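Local coordinates for protein putative hexulose 6 phosphate synthase (Salmonella typhimurium, PDB 3F4W) that adopts the closed eight-stranded TIM-barrel fold of the HUMPS family and probably works as an enzyme in an assembly of two chains, at residues E69-L72 with L73-G77; D88-T91 with I92-C95; C95-A98 with A99-G103. One frame throughout, in Å; residues are numbered along the deposited sequence.

All three contacts lie on two neighbouring outer helices of the TIM barrel: interaction 1 on helix 66-75, interactions 2 and 3 in sequence along helix 89-102, where they share Cys95 and their centres are about 11 Å apart. The two helices meet between interactions 1 and 3, whose centres are about 10 Å apart: Phe74 CE2 lies 3.5 Å from Ala99 CA, and Ser70 CB is 3.7 Å from Ala98 CB. Ser70 OG, hydrogen-bonded to Gly66 O of its own helix, also packs 3.3 Å from Cys95 SG, joining interaction 1 to both others. Interactions 1 and 2 reach the second subunit, whereas no other chain of the assembly touches the segments of interaction 3.

Interaction 1: E69-L72 with L73-G77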
loop_
_atom_site.group_PDB
_atom_site.type_symbol
_atom_site.label_atom_id
_atom_site.label_comp_id
_atom_site.label_asym_id
_atom_site.label_seq_id
_atom_site.Cartn_x
_atom_site.Cartn_y
_atom_site.Cartn_z
ATOM N N GLU A 69 -6.607 -3.639 8.745
ATOM C CA GLU A 69 -5.928 -4.361 7.682
ATOM C C GLU A 69 -4.938 -5.396 8.232
ATOM O O GLU A 69 -4.827 -6.504 7.702
ATOM C CB GLU A 69 -5.239 -3.392 6.725
ATOM C CG GLU A 69 -4.524 -4.090 5.595
ATOM C CD GLU A 69 -4.247 -3.176 4.419
ATOM O OE1 GLU A 69 -3.511 -3.601 3.506
ATOM O OE2 GLU A 69 -4.773 -2.042 4.406
ATOM N N SER A 70 -4.231 -5.039 9.300
ATOM C CA SER A 70 -3.320 -5.981 9.946
ATOM C C SER A 70 -4.061 -7.223 10.434
ATOM O O SER A 70 -3.622 -8.353 10.209
ATOM C CB SER A 70 -2.583 -5.315 11.114
ATOM O OG SER A 70 -1.650 -4.359 10.645
ATOM N N GLN A 71 -5.194 -7.003 11.092
ATOM C CA GLN A 71 -5.988 -8.090 11.657
ATOM C C GLN A 71 -6.519 -9.010 10.561
ATOM O O GLN A 71 -6.494 -10.233 10.689
ATOM C CB GLN A 71 -7.144 -7.517 12.479
ATOM C CG GLN A 71 -7.879 -8.524 13.338
ATOM C CD GLN A 71 -9.011 -7.888 14.121
ATOM O OE1 GLN A 71 -9.012 -7.892 15.350
ATOM N NE2 GLN A 71 -9.975 -7.323 13.409
ATOM N N LEU A 72 -6.997 -8.411 9.478
ATOM C CA LEU A 72 -7.450 -9.169 8.321
ATOM C C LEU A 72 -6.356 -10.118 7.840
ATOM O O LEU A 72 -6.613 -11.277 7.509
ATOM C CB LEU A 72 -7.831 -8.207 7.194
ATOM C CG LEU A 72 -8.160 -8.857 5.856
ATOM C CD1 LEU A 72 -9.465 -9.616 5.975
ATOM C CD2 LEU A 72 -8.243 -7.807 4.766
ATOM N N LEU A 73 -5.131 -9.609 7.802
ATOM C CA LEU A 73 -3.983 -10.359 7.316
ATOM C C LEU A 73 -3.573 -11.452 8.296
ATOM O O LEU A 73 -3.287 -12.582 7.898
ATOM C CB LEU A 73 -2.811 -9.404 7.083
ATOM C CG LEU A 73 -2.560 -8.828 5.685
ATOM C CD1 LEU A 73 -3.690 -9.097 4.711
ATOM C CD2 LEU A 73 -2.234 -7.337 5.766
ATOM N N PHE A 74 -3.540 -11.111 9.579
ATOM C CA PHE A 74 -3.155 -12.073 10.605
ATOM C C PHE A 74 -4.192 -13.179 10.720
ATOM O O PHE A 74 -3.842 -14.355 10.815
ATOM C CB PHE A 74 -2.940 -11.387 11.957
ATOM C CG PHE A 74 -1.682 -10.568 12.026
ATOM C CD1 PHE A 74 -0.471 -11.102 11.617
ATOM C CD2 PHE A 74 -1.706 -9.274 12.517
ATOM C CE1 PHE A 74 0.688 -10.359 11.681
ATOM C CE2 PHE A 74 -0.549 -8.524 12.585
ATOM C CZ PHE A 74 0.649 -9.065 12.166
ATOM N N ASP A 75 -5.468 -12.799 10.702
ATOM C CA ASP A 75 -6.554 -13.773 10.715
ATOM C C ASP A 75 -6.415 -14.771 9.570
ATOM O O ASP A 75 -6.818 -15.925 9.691
ATOM C CB ASP A 75 -7.917 -13.079 10.620
ATOM C CG ASP A 75 -8.334 -12.423 11.923
ATOM O OD1 ASP A 75 -7.648 -12.638 12.943
ATOM O OD2 ASP A 75 -9.351 -11.693 11.927
ATOM N N ALA A 76 -5.848 -14.318 8.457
ATOM C CA ALA A 76 -5.707 -15.161 7.274
ATOM C C ALA A 76 -4.541 -16.141 7.383
ATOM O O ALA A 76 -4.382 -17.018 6.537
ATOM C CB ALA A 76 -5.559 -14.308 6.031
ATOM N N GLY A 77 -3.716 -15.981 8.411
ATOM C CA GLY A 77 -2.606 -16.892 8.629
ATOM C C GLY A 77 -1.221 -16.272 8.528
ATOM O O GLY A 77 -0.222 -16.943 8.781
#
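Glu69 and Leu73, one helical turn apart, lie side by side and point the same way, with Glu69 CG 4.0 Å from Leu73 CD2. The same parallel run recurs between Gln71 and Asp75. Here the amide and carboxylate planes are only 14° apart, and Gln71 CG lies 3.8 Å from Asp75 OD2, a contact of the aliphatic stem rather than a polar bond. Phe74 turns its CG anti to its own carbonyl carbon (chi1 -73°), which brings the ring back beside the previous turn: CD2 comes to 3.1 Å from Ser70 O, and CE2 to 4.1 Å from Ser70 CB. The backbone sets these spacings through regular helical bonds, among them Phe74 N to Ser70 O at 2.8 Å and Asp75 N to Gln71 O at 2.8 Å. Beyond them Ala76 N to Leu72 O is weak, and Gly77, with phi 116°, closes the turn in a Schellman motif. Within the unit strand 55-62, helix 66-75, strand 80-84, Leu73 packs on Ala60 and Val81, Ser70 and Phe74 face helix 89-102 at Ala98 and Ala99, and Glu69 and Leu73 meet Ile37 of the second subunit.

Interaction 2: D88-T91 with I92-C95; sequences DVLT and IQSC
Ile92 N to Asp88 O, 3.2 Å, closes the first turn of helix 89-102, a helix in a beta-alpha-beta crossover of the TIM barrel. The next i to i+4 bonds follow in order: Gln93 N to Val89 O is 2.8 Å, Ser94 N bonds Leu90 O, and Cys95 N bonds Thr91 O. Asp88 stands at the N-cap. Its OD2 accepts from Leu90 N at 2.9 Å through the anti lone pair, the one turned away from the other carboxylate oxygen, and the angle of 166° shows a well-aligned capping bond. The second carboxylate oxygen, OD1, faces the second subunit, where it forms a salt bridge with Arg144 of that chain and a hydrogen bond with its Gln139.

Side chains of the second turn lean back on carbonyls of the first. Gln93 has CG anti to its carbonyl carbon (chi1 -65°), and this carries the CG methylene to 3.1 Å from Val89 O. Ile92 CG1 comes within 3.9 Å of Asp88 O in a looser version of the same approach. Thr91 divides its branches between two jobs: OG1 is hydrogen-bonded to Asp138 of the second subunit, while CG2, anti to the backbone N, points toward the next turn and ends 4.3 Å from Cys95 SG.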
loop_
_atom_site.group_PDB
_atom_site.type_symbol
_atom_site.label_atom_id
_atom_site.label_comp_id
_atom_site.label_asym_id
_atom_site.label_seq_id
_atom_site.Cartn_x
_atom_site.Cartn_y
_atom_site.Cartn_z
ATOM N N ASP A 88 2.055 7.493 9.369
ATOM C CA ASP A 88 1.928 8.114 10.682
ATOM C C ASP A 88 2.215 7.100 11.786
ATOM O O ASP A 88 1.909 5.913 11.648
ATOM C CB ASP A 88 0.523 8.704 10.843
ATOM C CG ASP A 88 0.429 9.701 11.984
ATOM O OD1 ASP A 88 0.244 10.908 11.704
ATOM O OD2 ASP A 88 0.540 9.282 13.156
ATOM N N VAL A 89 2.809 7.565 12.882
ATOM C CA VAL A 89 3.092 6.684 14.011
ATOM C C VAL A 89 1.828 6.026 14.569
ATOM O O VAL A 89 1.883 4.905 15.074
ATOM C CB VAL A 89 3.848 7.410 15.144
ATOM C CG1 VAL A 89 5.240 7.746 14.694
ATOM C CG2 VAL A 89 3.111 8.672 15.561
ATOM N N LEU A 90 0.703 6.730 14.481
ATOM C CA LEU A 90 -0.600 6.186 14.870
ATOM C C LEU A 90 -0.881 4.871 14.154
ATOM O O LEU A 90 -1.331 3.897 14.761
ATOM C CB LEU A 90 -1.710 7.182 14.513
ATOM C CG LEU A 90 -2.208 8.204 15.539
ATOM C CD1 LEU A 90 -1.221 8.396 16.661
ATOM C CD2 LEU A 90 -2.547 9.531 14.856
ATOM N N THR A 91 -0.631 4.860 12.850
ATOM C CA THR A 91 -0.867 3.681 12.027
ATOM C C THR A 91 0.110 2.559 12.372
ATOM O O THR A 91 -0.275 1.397 12.478
ATOM C CB THR A 91 -0.774 4.029 10.528
ATOM O OG1 THR A 91 -1.826 4.939 10.190
ATOM C CG2 THR A 91 -0.898 2.786 9.670
ATOM N N ILE A 92 1.377 2.908 12.554
ATOM C CA ILE A 92 2.366 1.907 12.924
ATOM C C ILE A 92 1.977 1.262 14.247
ATOM O O ILE A 92 2.042 0.043 14.397
ATOM C CB ILE A 92 3.774 2.508 12.992
ATOM C CG1 ILE A 92 4.280 2.766 11.569
ATOM C CG2 ILE A 92 4.718 1.580 13.749
ATOM C CD1 ILE A 92 5.588 3.494 11.498
ATOM N N GLN A 93 1.537 2.081 15.191
ATOM C CA GLN A 93 1.144 1.583 16.504
ATOM C C GLN A 93 -0.118 0.710 16.463
ATOM O O GLN A 93 -0.243 -0.234 17.243
ATOM C CB GLN A 93 0.974 2.751 17.482
ATOM C CG GLN A 93 2.276 3.483 17.770
ATOM C CD GLN A 93 2.152 4.499 18.887
ATOM O OE1 GLN A 93 2.971 4.527 19.811
ATOM N NE2 GLN A 93 1.129 5.341 18.809
ATOM N N SER A 94 -1.046 1.029 15.563
ATOM C CA SER A 94 -2.265 0.235 15.398
ATOM C C SER A 94 -1.930 -1.140 14.848
ATOM O O SER A 94 -2.473 -2.147 15.301
ATOM C CB SER A 94 -3.249 0.922 14.448
ATOM O OG SER A 94 -3.879 2.023 15.076
ATOM N N CYS A 95 -1.038 -1.172 13.859
ATOM C CA CYS A 95 -0.575 -2.435 13.294
ATOM C C CYS A 95 0.070 -3.296 14.373
ATOM O O CYS A 95 -0.249 -4.476 14.505
ATOM C CB CYS A 95 0.418 -2.191 12.154
ATOM S SG CYS A 95 -0.301 -1.376 10.711
#

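Interaction 3: C95-A98 with A99-G103; sequences CIRA and AKEAG
Arg97 sends CG anti to its backbone N (chi1 -159°) and then bends at chi2, 50°, a combination that folds the outer chain back over the following turn. NH1 thereby reaches both Lys100 CB and Glu101 CG, each at 3.4 Å, and the arginine crosses both side chains at about a right angle. Lys100 has CG anti to its carbonyl carbon, which puts it 3.1 Å from Ile96 O; the bend at chi2 then leads the chain out, CE running beside Ile96 CG2 at 4.0 Å, the two pointing the same way. Underneath, ordinary helical bonds hold the spacing, with Ala99 N to Cys95 O at 2.9 Å and Glu101 N to Arg97 O at 3.1 Å, until Gly103 leaves the helix with positive phi in a Schellman motif. Ala98 and Ala99 occupy the buried side, packed on Ser70 of helix 66-75 and Val106 of strand 105-109. On the exposed side OE2 of Glu101 is modelled above one face of the Arg97 guanidinium, offset toward its rim, in a doubtful position. Since no N-H points at that oxygen, any attraction is probably a diffuse one between opposite charges, and the close contact is made by methylene groups against the guanidinium.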
loop_
_atom_site.group_PDB
_atom_site.type_symbol
_atom_site.label_atom_id
_atom_site.label_comp_id
_atom_site.label_asym_id
_atom_site.label_seq_id
_atom_site.Cartn_x
_atom_site.Cartn_y
_atom_site.Cartn_z
ATOM N N CYS A 95 -1.038 -1.172 13.859
ATOM C CA CYS A 95 -0.575 -2.435 13.294
ATOM C C CYS A 95 0.070 -3.296 14.373
ATOM O O CYS A 95 -0.249 -4.476 14.505
ATOM C CB CYS A 95 0.418 -2.191 12.154
ATOM S SG CYS A 95 -0.301 -1.376 10.711
ATOM N N ILE A 96 0.973 -2.698 15.143
ATOM C CA ILE A 96 1.679 -3.419 16.200
ATOM C C ILE A 96 0.723 -3.939 17.274
ATOM O O ILE A 96 0.893 -5.044 17.789
ATOM C CB ILE A 96 2.763 -2.552 16.842
ATOM C CG1 ILE A 96 3.858 -2.241 15.817
ATOM C CG2 ILE A 96 3.359 -3.252 18.055
ATOM C CD1 ILE A 96 4.911 -1.276 16.326
ATOM N N ARG A 97 -0.293 -3.150 17.599
ATOM C CA ARG A 97 -1.303 -3.600 18.542
ATOM C C ARG A 97 -2.012 -4.845 18.016
ATOM O O ARG A 97 -2.232 -5.799 18.760
ATOM C CB ARG A 97 -2.317 -2.497 18.832
ATOM C CG ARG A 97 -3.054 -2.715 20.129
ATOM C CD ARG A 97 -2.060 -2.987 21.248
ATOM N NE ARG A 97 -2.702 -3.545 22.433
ATOM C CZ ARG A 97 -2.866 -4.844 22.653
ATOM N NH1 ARG A 97 -2.433 -5.727 21.762
ATOM N NH2 ARG A 97 -3.464 -5.260 23.762
ATOM N N ALA A 98 -2.360 -4.837 16.732
ATOM C CA ALA A 98 -2.991 -5.996 16.110
ATOM C C ALA A 98 -2.072 -7.217 16.135
ATOM O O ALA A 98 -2.525 -8.345 16.335
ATOM C CB ALA A 98 -3.411 -5.676 14.680
ATOM N N ALA A 99 -0.780 -6.984 15.929
ATOM C CA ALA A 99 0.205 -8.059 15.979
ATOM C C ALA A 99 0.280 -8.670 17.376
ATOM O O ALA A 99 0.297 -9.894 17.523
ATOM C CB ALA A 99 1.574 -7.553 15.543
ATOM N N LYS A 100 0.312 -7.818 18.395
ATOM C CA LYS A 100 0.394 -8.288 19.774
ATOM C C LYS A 100 -0.798 -9.170 20.126
ATOM O O LYS A 100 -0.641 -10.214 20.756
ATOM C CB LYS A 100 0.482 -7.115 20.751
ATOM C CG LYS A 100 1.708 -6.233 20.572
ATOM C CD LYS A 100 2.999 -6.981 20.871
ATOM C CE LYS A 100 4.194 -6.033 20.849
ATOM N NZ LYS A 100 5.493 -6.742 21.038
ATOM N N GLU A 101 -1.991 -8.745 19.723
ATOM C CA GLU A 101 -3.190 -9.541 19.962
ATOM C C GLU A 101 -3.042 -10.933 19.364
ATOM O O GLU A 101 -3.515 -11.915 19.933
ATOM C CB GLU A 101 -4.423 -8.851 19.374
ATOM C CG GLU A 101 -4.721 -7.503 20.007
ATOM C CD GLU A 101 -5.716 -6.682 19.209
ATOM O OE1 GLU A 101 -6.497 -7.273 18.431
ATOM O OE2 GLU A 101 -5.711 -5.444 19.369
ATOM N N ALA A 102 -2.373 -11.008 18.218
ATOM C CA ALA A 102 -2.249 -12.255 17.473
ATOM C C ALA A 102 -0.991 -13.035 17.844
ATOM O O ALA A 102 -0.793 -14.161 17.391
ATOM C CB ALA A 102 -2.272 -11.972 15.980
ATOM N N GLY A 103 -0.144 -12.431 18.671
ATOM C CA GLY A 103 1.139 -13.015 19.007
ATOM C C GLY A 103 2.037 -13.072 17.788
ATOM O O GLY A 103 2.923 -13.919 17.695
#